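Local coordinates for putative phenazine biosynthesis PhzC/PhzF protein (Clostridium difficile, PDB 4DUN), which probably acts as an isomerase of the PhzF family, although its substrate and precise reaction remain unassigned, at residues T179-Y191 with W214-L228. Residues are numbered along the deposited sequence; the frame is centred on the assembly and turned at random.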
ATOM      1  N   THR A 179      -3.621   2.358 -26.826  1.00 19.77           N
ATOM      2  CA  THR A 179      -4.359   1.166 -27.265  1.00 19.17           C
ATOM      3  C   THR A 179      -3.831   0.669 -28.608  1.00 20.82           C
ATOM      4  O   THR A 179      -3.270   1.449 -29.369  1.00 19.89           O
ATOM      5  CB  THR A 179      -5.893   1.480 -27.325  1.00 21.49           C
ATOM      6  OG1 THR A 179      -6.624   0.280 -27.558  1.00 19.16           O
ATOM      7  CG2 THR A 179      -6.255   2.505 -28.405  1.00 20.31           C
ATOM      8  N   ALA A 180      -4.017  -0.636 -28.895  1.00 18.32           N
ATOM      9  CA  ALA A 180      -3.635  -1.241 -30.185  1.00 19.48           C
ATOM     10  C   ALA A 180      -4.371  -2.551 -30.348  1.00 22.41           C
ATOM     11  O   ALA A 180      -4.997  -3.010 -29.388  1.00 20.82           O
ATOM     12  CB  ALA A 180      -2.121  -1.481 -30.240  1.00 20.88           C
ATOM     13  N   GLN A 181      -4.323  -3.155 -31.549  1.00 20.31           N
ATOM     14  CA  GLN A 181      -4.918  -4.487 -31.729  1.00 21.55           C
ATOM     15  C   GLN A 181      -4.108  -5.498 -30.906  1.00 24.97           C
ATOM     16  O   GLN A 181      -2.895  -5.326 -30.759  1.00 24.32           O
ATOM     17  CB  GLN A 181      -4.907  -4.896 -33.206  1.00 24.38           C
ATOM     18  CG  GLN A 181      -6.156  -4.516 -33.955  1.00 38.81           C
ATOM     19  CD  GLN A 181      -6.140  -5.094 -35.342  1.00 44.25           C
ATOM     20  OE1 GLN A 181      -6.452  -6.271 -35.556  1.00 40.29           O
ATOM     21  NE2 GLN A 181      -5.777  -4.275 -36.308  1.00 35.61           N
ATOM     22  N   GLY A 182      -4.754  -6.534 -30.384  1.00 22.44           N
ATOM     23  CA  GLY A 182      -4.042  -7.530 -29.583  1.00 22.91           C
ATOM     24  C   GLY A 182      -3.496  -8.710 -30.367  1.00 29.62           C
ATOM     25  O   GLY A 182      -3.978  -9.020 -31.464  1.00 29.56           O
ATOM     26  N   SER A 183      -2.494  -9.399 -29.777  1.00 27.49           N
ATOM     27  CA  SER A 183      -1.884 -10.611 -30.337  1.00 29.66           C
ATOM     28  C   SER A 183      -2.756 -11.829 -30.021  1.00 37.09           C
ATOM     29  O   SER A 183      -2.986 -12.657 -30.891  1.00 41.25           O
ATOM     30  CB  SER A 183      -0.484 -10.813 -29.761  1.00 32.18           C
ATOM     31  OG  SER A 183      -0.544 -10.979 -28.351  1.00 39.01           O
ATOM     32  N   ASN A 184      -3.198 -11.941 -28.753  1.00 31.32           N
ATOM     33  CA  ASN A 184      -3.994 -13.033 -28.195  1.00 32.69           C
ATOM     34  C   ASN A 184      -5.438 -12.571 -27.916  1.00 32.32           C
ATOM     35  O   ASN A 184      -6.308 -13.386 -27.631  1.00 33.21           O
ATOM     36  CB  ASN A 184      -3.317 -13.514 -26.887  1.00 35.54           C
ATOM     37  CG  ASN A 184      -3.893 -14.780 -26.308  1.00 77.87           C
ATOM     38  OD1 ASN A 184      -3.718 -15.878 -26.847  1.00 79.12           O
ATOM     39  ND2 ASN A 184      -4.600 -14.649 -25.190  1.00 73.30           N
ATOM     40  N   THR A 185      -5.686 -11.266 -28.009  1.00 27.16           N
ATOM     41  CA  THR A 185      -7.000 -10.658 -27.750  1.00 25.19           C
ATOM     42  C   THR A 185      -7.388  -9.748 -28.906  1.00 27.18           C
ATOM     43  O   THR A 185      -6.554  -9.485 -29.773  1.00 27.29           O
ATOM     44  CB  THR A 185      -6.951  -9.865 -26.421  1.00 28.21           C
ATOM     45  OG1 THR A 185      -5.983  -8.815 -26.523  1.00 25.83           O
ATOM     46  CG2 THR A 185      -6.659 -10.750 -25.201  1.00 24.16           C
ATOM     47  N   ASP A 186      -8.639  -9.256 -28.930  1.00 21.84           N
ATOM     48  CA  ASP A 186      -9.074  -8.351 -29.995  1.00 21.54           C
ATOM     49  C   ASP A 186      -8.326  -7.036 -29.933  1.00 24.30           C
ATOM     50  O   ASP A 186      -7.885  -6.531 -30.972  1.00 22.55           O
ATOM     51  CB  ASP A 186     -10.592  -8.114 -29.941  1.00 22.29           C
ATOM     52  CG  ASP A 186     -11.336  -9.368 -30.281  1.00 26.91           C
ATOM     53  OD1 ASP A 186     -11.378  -9.724 -31.479  1.00 27.08           O
ATOM     54  OD2 ASP A 186     -11.812 -10.039 -29.348  1.00 25.25           O
ATOM     55  N   PHE A 187      -8.183  -6.471 -28.713  1.00 19.81           N
ATOM     56  CA  PHE A 187      -7.469  -5.224 -28.519  1.00 17.31           C
ATOM     57  C   PHE A 187      -6.856  -5.190 -27.151  1.00 21.09           C
ATOM     58  O   PHE A 187      -7.218  -5.987 -26.279  1.00 20.58           O
ATOM     59  CB  PHE A 187      -8.355  -3.987 -28.771  1.00 17.80           C
ATOM     60  CG  PHE A 187      -9.545  -3.792 -27.860  1.00 17.80           C
ATOM     61  CD1 PHE A 187     -10.788  -4.310 -28.194  1.00 20.70           C
ATOM     62  CD2 PHE A 187      -9.431  -3.030 -26.696  1.00 18.61           C
ATOM     63  CE1 PHE A 187     -11.906  -4.053 -27.401  1.00 21.68           C
ATOM     64  CE2 PHE A 187     -10.546  -2.769 -25.900  1.00 19.00           C
ATOM     65  CZ  PHE A 187     -11.777  -3.295 -26.250  1.00 18.62           C
ATOM     66  N   VAL A 188      -5.902  -4.263 -26.967  1.00 17.50           N
ATOM     67  CA  VAL A 188      -5.189  -4.106 -25.713  1.00 17.60           C
ATOM     68  C   VAL A 188      -5.133  -2.652 -25.357  1.00 19.34           C
ATOM     69  O   VAL A 188      -5.255  -1.795 -26.240  1.00 17.83           O
ATOM     70  CB  VAL A 188      -3.750  -4.719 -25.752  1.00 21.79           C
ATOM     71  CG1 VAL A 188      -3.780  -6.231 -25.966  1.00 21.99           C
ATOM     72  CG2 VAL A 188      -2.858  -4.031 -26.803  1.00 22.00           C
ATOM     73  N   SER A 189      -4.887  -2.365 -24.085  1.00 15.84           N
ATOM     74  CA  SER A 189      -4.706  -0.980 -23.622  1.00 15.52           C
ATOM     75  C   SER A 189      -3.937  -0.953 -22.312  1.00 18.86           C
ATOM     76  O   SER A 189      -3.733  -1.983 -21.679  1.00 18.06           O
ATOM     77  CB  SER A 189      -6.037  -0.240 -23.464  1.00 16.36           C
ATOM     78  OG  SER A 189      -6.767  -0.712 -22.337  1.00 18.28           O
ATOM     79  N   ARG A 190      -3.429   0.216 -21.986  1.00 15.49           N
ATOM     80  CA  ARG A 190      -2.809   0.563 -20.717  1.00 15.52           C
ATOM     81  C   ARG A 190      -3.369   1.932 -20.352  1.00 19.52           C
ATOM     82  O   ARG A 190      -3.605   2.761 -21.239  1.00 19.63           O
ATOM     83  CB  ARG A 190      -1.283   0.539 -20.757  1.00 15.79           C
ATOM     84  CG  ARG A 190      -0.716  -0.886 -20.852  1.00 18.51           C
ATOM     85  CD  ARG A 190       0.755  -0.858 -21.144  1.00 18.52           C
ATOM     86  NE  ARG A 190       1.517  -0.394 -19.989  1.00 21.31           N
ATOM     87  CZ  ARG A 190       2.777   0.018 -20.035  1.00 30.85           C
ATOM     88  NH1 ARG A 190       3.442   0.034 -21.196  1.00 20.37           N
ATOM     89  NH2 ARG A 190       3.388   0.418 -18.929  1.00 21.85           N
ATOM     90  N   TYR A 191      -3.650   2.136 -19.068  1.00 16.12           N
ATOM     91  CA  TYR A 191      -4.271   3.367 -18.587  1.00 16.36           C
ATOM     92  C   TYR A 191      -3.369   4.011 -17.539  1.00 20.02           C
ATOM     93  O   TYR A 191      -3.034   3.375 -16.540  1.00 18.97           O
ATOM     94  CB  TYR A 191      -5.670   3.043 -18.011  1.00 17.52           C
ATOM     95  CG  TYR A 191      -6.491   4.249 -17.619  1.00 17.87           C
ATOM     96  CD1 TYR A 191      -6.298   4.881 -16.394  1.00 20.42           C
ATOM     97  CD2 TYR A 191      -7.559   4.672 -18.404  1.00 19.25           C
ATOM     98  CE1 TYR A 191      -7.082   5.977 -16.009  1.00 22.08           C
ATOM     99  CE2 TYR A 191      -8.343   5.770 -18.036  1.00 20.24           C
ATOM    100  CZ  TYR A 191      -8.101   6.419 -16.837  1.00 23.96           C
ATOM    101  OH  TYR A 191      -8.876   7.490 -16.466  1.00 23.58           O
ATOM    102  N   TRP A 214     -13.182  -0.058 -31.153  1.00 19.51           N
ATOM    103  CA  TRP A 214     -12.673  -1.300 -31.731  1.00 20.16           C
ATOM    104  C   TRP A 214     -13.783  -2.117 -32.386  1.00 24.44           C
ATOM    105  O   TRP A 214     -13.511  -2.820 -33.367  1.00 23.71           O
ATOM    106  CB  TRP A 214     -11.892  -2.110 -30.694  1.00 18.63           C
ATOM    107  CG  TRP A 214     -10.549  -1.507 -30.388  1.00 18.92           C
ATOM    108  CD1 TRP A 214     -10.172  -0.868 -29.241  1.00 20.96           C
ATOM    109  CD2 TRP A 214      -9.418  -1.443 -31.273  1.00 19.46           C
ATOM    110  NE1 TRP A 214      -8.857  -0.472 -29.330  1.00 20.59           N
ATOM    111  CE2 TRP A 214      -8.383  -0.775 -30.581  1.00 22.87           C
ATOM    112  CE3 TRP A 214      -9.181  -1.889 -32.586  1.00 21.68           C
ATOM    113  CZ2 TRP A 214      -7.132  -0.541 -31.154  1.00 22.72           C
ATOM    114  CZ3 TRP A 214      -7.942  -1.644 -33.156  1.00 23.36           C
ATOM    115  CH2 TRP A 214      -6.922  -1.008 -32.434  1.00 23.37           C
ATOM    116  N   SER A 215     -15.038  -1.993 -31.890  1.00 21.49           N
ATOM    117  CA  SER A 215     -16.174  -2.661 -32.531  1.00 23.52           C
ATOM    118  C   SER A 215     -16.300  -2.231 -34.005  1.00 28.53           C
ATOM    119  O   SER A 215     -16.505  -3.089 -34.859  1.00 29.48           O
ATOM    120  CB  SER A 215     -17.477  -2.346 -31.806  1.00 25.80           C
ATOM    121  OG  SER A 215     -18.569  -2.924 -32.501  1.00 32.14           O
ATOM    122  N   GLU A 216     -16.161  -0.921 -34.283  0.50 27.41           N
ATOM    123  CA  GLU A 216     -16.247  -0.356 -35.624  0.50 28.24           C
ATOM    124  C   GLU A 216     -15.043  -0.792 -36.486  0.50 32.20           C
ATOM    125  O   GLU A 216     -15.227  -1.194 -37.637  0.50 32.26           O
ATOM    126  CB  GLU A 216     -16.347   1.184 -35.546  0.50 29.81           C
ATOM    127  CG  GLU A 216     -16.483   1.900 -36.888  0.50 39.05           C
ATOM    128  CD  GLU A 216     -17.600   1.440 -37.808  0.50 56.57           C
ATOM    129  OE1 GLU A 216     -17.322   1.234 -39.012  0.50 56.58           O
ATOM    130  OE2 GLU A 216     -18.749   1.280 -37.331  0.50 38.55           O
ATOM    131  N   LYS A 217     -13.827  -0.721 -35.922  1.00 28.26           N
ATOM    132  CA  LYS A 217     -12.584  -1.080 -36.614  1.00 28.51           C
ATOM    133  C   LYS A 217     -12.490  -2.566 -36.968  1.00 32.83           C
ATOM    134  O   LYS A 217     -11.996  -2.901 -38.044  1.00 34.15           O
ATOM    135  CB  LYS A 217     -11.355  -0.691 -35.754  1.00 29.33           C
ATOM    136  CG  LYS A 217     -11.076   0.815 -35.696  1.00 45.91           C
ATOM    137  CD  LYS A 217     -10.459   1.357 -37.007  1.00 59.96           C
ATOM    138  CE  LYS A 217     -10.560   2.862 -37.118  1.00 72.00           C
ATOM    139  NZ  LYS A 217      -9.974   3.366 -38.390  1.00 79.43           N
ATOM    140  N   LEU A 218     -12.954  -3.444 -36.069  1.00 28.56           N
ATOM    141  CA  LEU A 218     -12.834  -4.897 -36.221  1.00 28.82           C
ATOM    142  C   LEU A 218     -14.108  -5.566 -36.757  1.00 34.33           C
ATOM    143  O   LEU A 218     -14.050  -6.727 -37.152  1.00 35.23           O
ATOM    144  CB  LEU A 218     -12.421  -5.540 -34.870  1.00 27.59           C
ATOM    145  CG  LEU A 218     -11.107  -5.022 -34.218  1.00 30.28           C
ATOM    146  CD1 LEU A 218     -10.871  -5.666 -32.872  1.00 28.73           C
ATOM    147  CD2 LEU A 218      -9.878  -5.276 -35.125  1.00 31.79           C
ATOM    148  N   GLY A 219     -15.224  -4.843 -36.766  1.00 32.15           N
ATOM    149  CA  GLY A 219     -16.524  -5.347 -37.208  1.00 33.08           C
ATOM    150  C   GLY A 219     -17.058  -6.449 -36.311  1.00 34.95           C
ATOM    151  O   GLY A 219     -17.611  -7.433 -36.806  1.00 36.19           O
ATOM    152  N   LYS A 220     -16.891  -6.296 -34.982  1.00 29.56           N
ATOM    153  CA  LYS A 220     -17.315  -7.295 -33.995  1.00 28.37           C
ATOM    154  C   LYS A 220     -18.148  -6.682 -32.867  1.00 31.50           C
ATOM    155  O   LYS A 220     -17.813  -5.602 -32.374  1.00 29.36           O
ATOM    156  CB  LYS A 220     -16.088  -7.984 -33.373  1.00 29.30           C
ATOM    157  CG  LYS A 220     -15.290  -8.858 -34.327  1.00 35.81           C
ATOM    158  CD  LYS A 220     -14.033  -9.423 -33.650  1.00 40.20           C
ATOM    159  CE  LYS A 220     -14.298 -10.717 -32.923  1.00 45.07           C
ATOM    160  NZ  LYS A 220     -13.041 -11.435 -32.602  1.00 47.41           N
ATOM    161  N   HIS A 221     -19.200  -7.394 -32.423  1.00 30.17           N
ATOM    162  CA  HIS A 221     -20.044  -6.919 -31.320  1.00 30.81           C
ATOM    163  C   HIS A 221     -19.583  -7.516 -29.993  1.00 31.31           C
ATOM    164  O   HIS A 221     -19.845  -6.926 -28.953  1.00 29.66           O
ATOM    165  CB  HIS A 221     -21.526  -7.214 -31.561  1.00 34.38           C
ATOM    166  CG  HIS A 221     -22.185  -6.254 -32.506  1.00 40.58           C
ATOM    167  ND1 HIS A 221     -23.210  -6.658 -33.338  1.00 45.00           N
ATOM    168  CD2 HIS A 221     -21.945  -4.937 -32.719  1.00 43.47           C
ATOM    169  CE1 HIS A 221     -23.563  -5.581 -34.024  1.00 45.50           C
ATOM    170  NE2 HIS A 221     -22.823  -4.523 -33.689  1.00 44.82           N
ATOM    171  N   LYS A 222     -18.911  -8.683 -30.035  1.00 27.33           N
ATOM    172  CA  LYS A 222     -18.360  -9.370 -28.864  1.00 25.72           C
ATOM    173  C   LYS A 222     -16.872  -9.463 -29.037  1.00 27.56           C
ATOM    174  O   LYS A 222     -16.407  -9.940 -30.075  1.00 27.59           O
ATOM    175  CB  LYS A 222     -18.965 -10.766 -28.686  1.00 29.56           C
ATOM    176  CG  LYS A 222     -20.396 -10.774 -28.168  1.00 46.73           C
ATOM    177  CD  LYS A 222     -20.894 -12.192 -27.875  1.00 55.36           C
ATOM    178  CE  LYS A 222     -20.407 -12.752 -26.557  1.00 64.46           C
ATOM    179  NZ  LYS A 222     -20.920 -14.128 -26.328  1.00 79.74           N
ATOM    180  N   MET A 223     -16.124  -8.987 -28.047  1.00 21.64           N
ATOM    181  CA  MET A 223     -14.665  -8.954 -28.095  1.00 20.46           C
ATOM    182  C   MET A 223     -14.056  -9.256 -26.755  1.00 25.39           C
ATOM    183  O   MET A 223     -14.737  -9.176 -25.724  1.00 22.85           O
ATOM    184  CB  MET A 223     -14.179  -7.541 -28.533  1.00 20.88           C
ATOM    185  CG  MET A 223     -14.558  -7.145 -29.948  1.00 23.33           C
ATOM    186  SD  MET A 223     -14.149  -5.419 -30.311  1.00 25.29           S
ATOM    187  CE  MET A 223     -15.491  -4.570 -29.399  1.00 21.54           C
ATOM    188  N   VAL A 224     -12.762  -9.598 -26.755  0.50 22.61           N
ATOM    189  CA  VAL A 224     -11.999  -9.778 -25.530  0.50 21.10           C
ATOM    190  C   VAL A 224     -10.870  -8.746 -25.582  0.50 24.76           C
ATOM    191  O   VAL A 224     -10.265  -8.530 -26.639  0.50 24.49           O
ATOM    192  CB  VAL A 224     -11.512 -11.233 -25.254  0.50 25.39           C
ATOM    193  CG1 VAL A 224     -10.411 -11.673 -26.225  0.50 25.59           C
ATOM    194  CG2 VAL A 224     -11.065 -11.391 -23.797  0.50 24.72           C
ATOM    195  N   ALA A 225     -10.644  -8.071 -24.460  1.00 20.82           N
ATOM    196  CA  ALA A 225      -9.610  -7.047 -24.325  1.00 20.23           C
ATOM    197  C   ALA A 225      -8.673  -7.408 -23.197  1.00 22.85           C
ATOM    198  O   ALA A 225      -9.074  -8.057 -22.227  1.00 22.62           O
ATOM    199  CB  ALA A 225     -10.250  -5.691 -24.049  1.00 20.09           C
ATOM    200  N   ALA A 226      -7.438  -6.971 -23.310  1.00 19.49           N
ATOM    201  CA  ALA A 226      -6.466  -7.145 -22.234  1.00 18.51           C
ATOM    202  C   ALA A 226      -5.974  -5.777 -21.831  1.00 20.48           C
ATOM    203  O   ALA A 226      -5.872  -4.876 -22.669  1.00 20.75           O
ATOM    204  CB  ALA A 226      -5.293  -8.029 -22.685  1.00 19.90           C
ATOM    205  N   GLN A 227      -5.730  -5.598 -20.549  1.00 16.71           N
ATOM    206  CA  GLN A 227      -5.109  -4.388 -20.028  1.00 16.11           C
ATOM    207  C   GLN A 227      -3.713  -4.833 -19.650  1.00 21.11           C
ATOM    208  O   GLN A 227      -3.568  -5.692 -18.776  1.00 19.35           O
ATOM    209  CB  GLN A 227      -5.896  -3.751 -18.867  1.00 15.85           C
ATOM    210  CG  GLN A 227      -5.316  -2.367 -18.548  1.00 18.35           C
ATOM    211  CD  GLN A 227      -6.320  -1.397 -17.998  1.00 24.43           C
ATOM    212  OE1 GLN A 227      -7.507  -1.406 -18.365  1.00 20.42           O
ATOM    213  NE2 GLN A 227      -5.858  -0.519 -17.111  1.00 18.28           N
ATOM    214  N   LEU A 228      -2.702  -4.340 -20.382  1.00 18.82           N
ATOM    215  CA  LEU A 228      -1.331  -4.820 -20.270  1.00 18.06           C
ATOM    216  C   LEU A 228      -0.509  -4.086 -19.205  1.00 21.30           C
ATOM    217  O   LEU A 228       0.623  -3.651 -19.444  1.00 22.19           O
ATOM    218  CB  LEU A 228      -0.657  -4.775 -21.664  1.00 17.95           C
ATOM    219  CG  LEU A 228      -1.318  -5.650 -22.746  1.00 21.06           C
ATOM    220  CD1 LEU A 228      -0.558  -5.527 -24.065  1.00 21.61           C
ATOM    221  CD2 LEU A 228      -1.429  -7.151 -22.310  1.00 22.06           C
TER
HETATM  222  O   HOH W   1     -13.243 -12.359 -29.518  1.00 44.78           O
HETATM  223  O   HOH W   2      -8.077  -2.877 -23.109  1.00 18.87           O
HETATM  224  O   HOH W   3      -7.928   0.700 -20.162  1.00 19.59           O
HETATM  225  O   HOH W   4      -2.786  -0.094 -17.538  1.00 18.65           O
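F187 and W214 make the aromatic centre of this contact, an offset stack of the phenyl ring on the indole five-membered ring, with centroids 4.2 Å apart and planes inclined by only 13°. The F187 torsion, chi1 63°, sets CG between the backbone N and the carbonyl carbon and so lays the phenyl ring against the indole. F187 CB makes a separate CH-pi contact, standing almost on the normal of the five-membered ring. A225 CB covers the opposite phenyl face, 3.5 Å from F187 CE2, and M223 SD reaches the phenyl edge in a Met-aromatic contact.

Polar bonds fix the indole and the strand entry. W214 NE1 donates in its ring plane to T179 OG1 (2.9 Å), and the hydroxyl in turn donates to V188 O, so it is acceptor to the indole and donor to the carbonyl. The D186 carboxylate is divided: OD1 takes K220 NZ on its syn side in a salt bridge of 2.6 Å, whereas OD2 receives V224 N on its anti side (2.8 Å, 168° at the hydrogen). A water bridges OD2 and K220 NZ.

Backbone pairing is parallel: A226 N bonds to F187 O, S189 N to A226 O and L228 N to S189 O, the last at 2.9 Å. On the face away from the aromatic stack, V188 CB meets L228 CD1 at 3.7 Å, and helix 154-159 packs over both residues.

Strand 187-193 is thus joined to parallel strand 222-227, while preceding helix 207-218 lays W214 across F187, a helix-on-sheet packing within the PhzF-family, diaminopimelate epimerase-like fold.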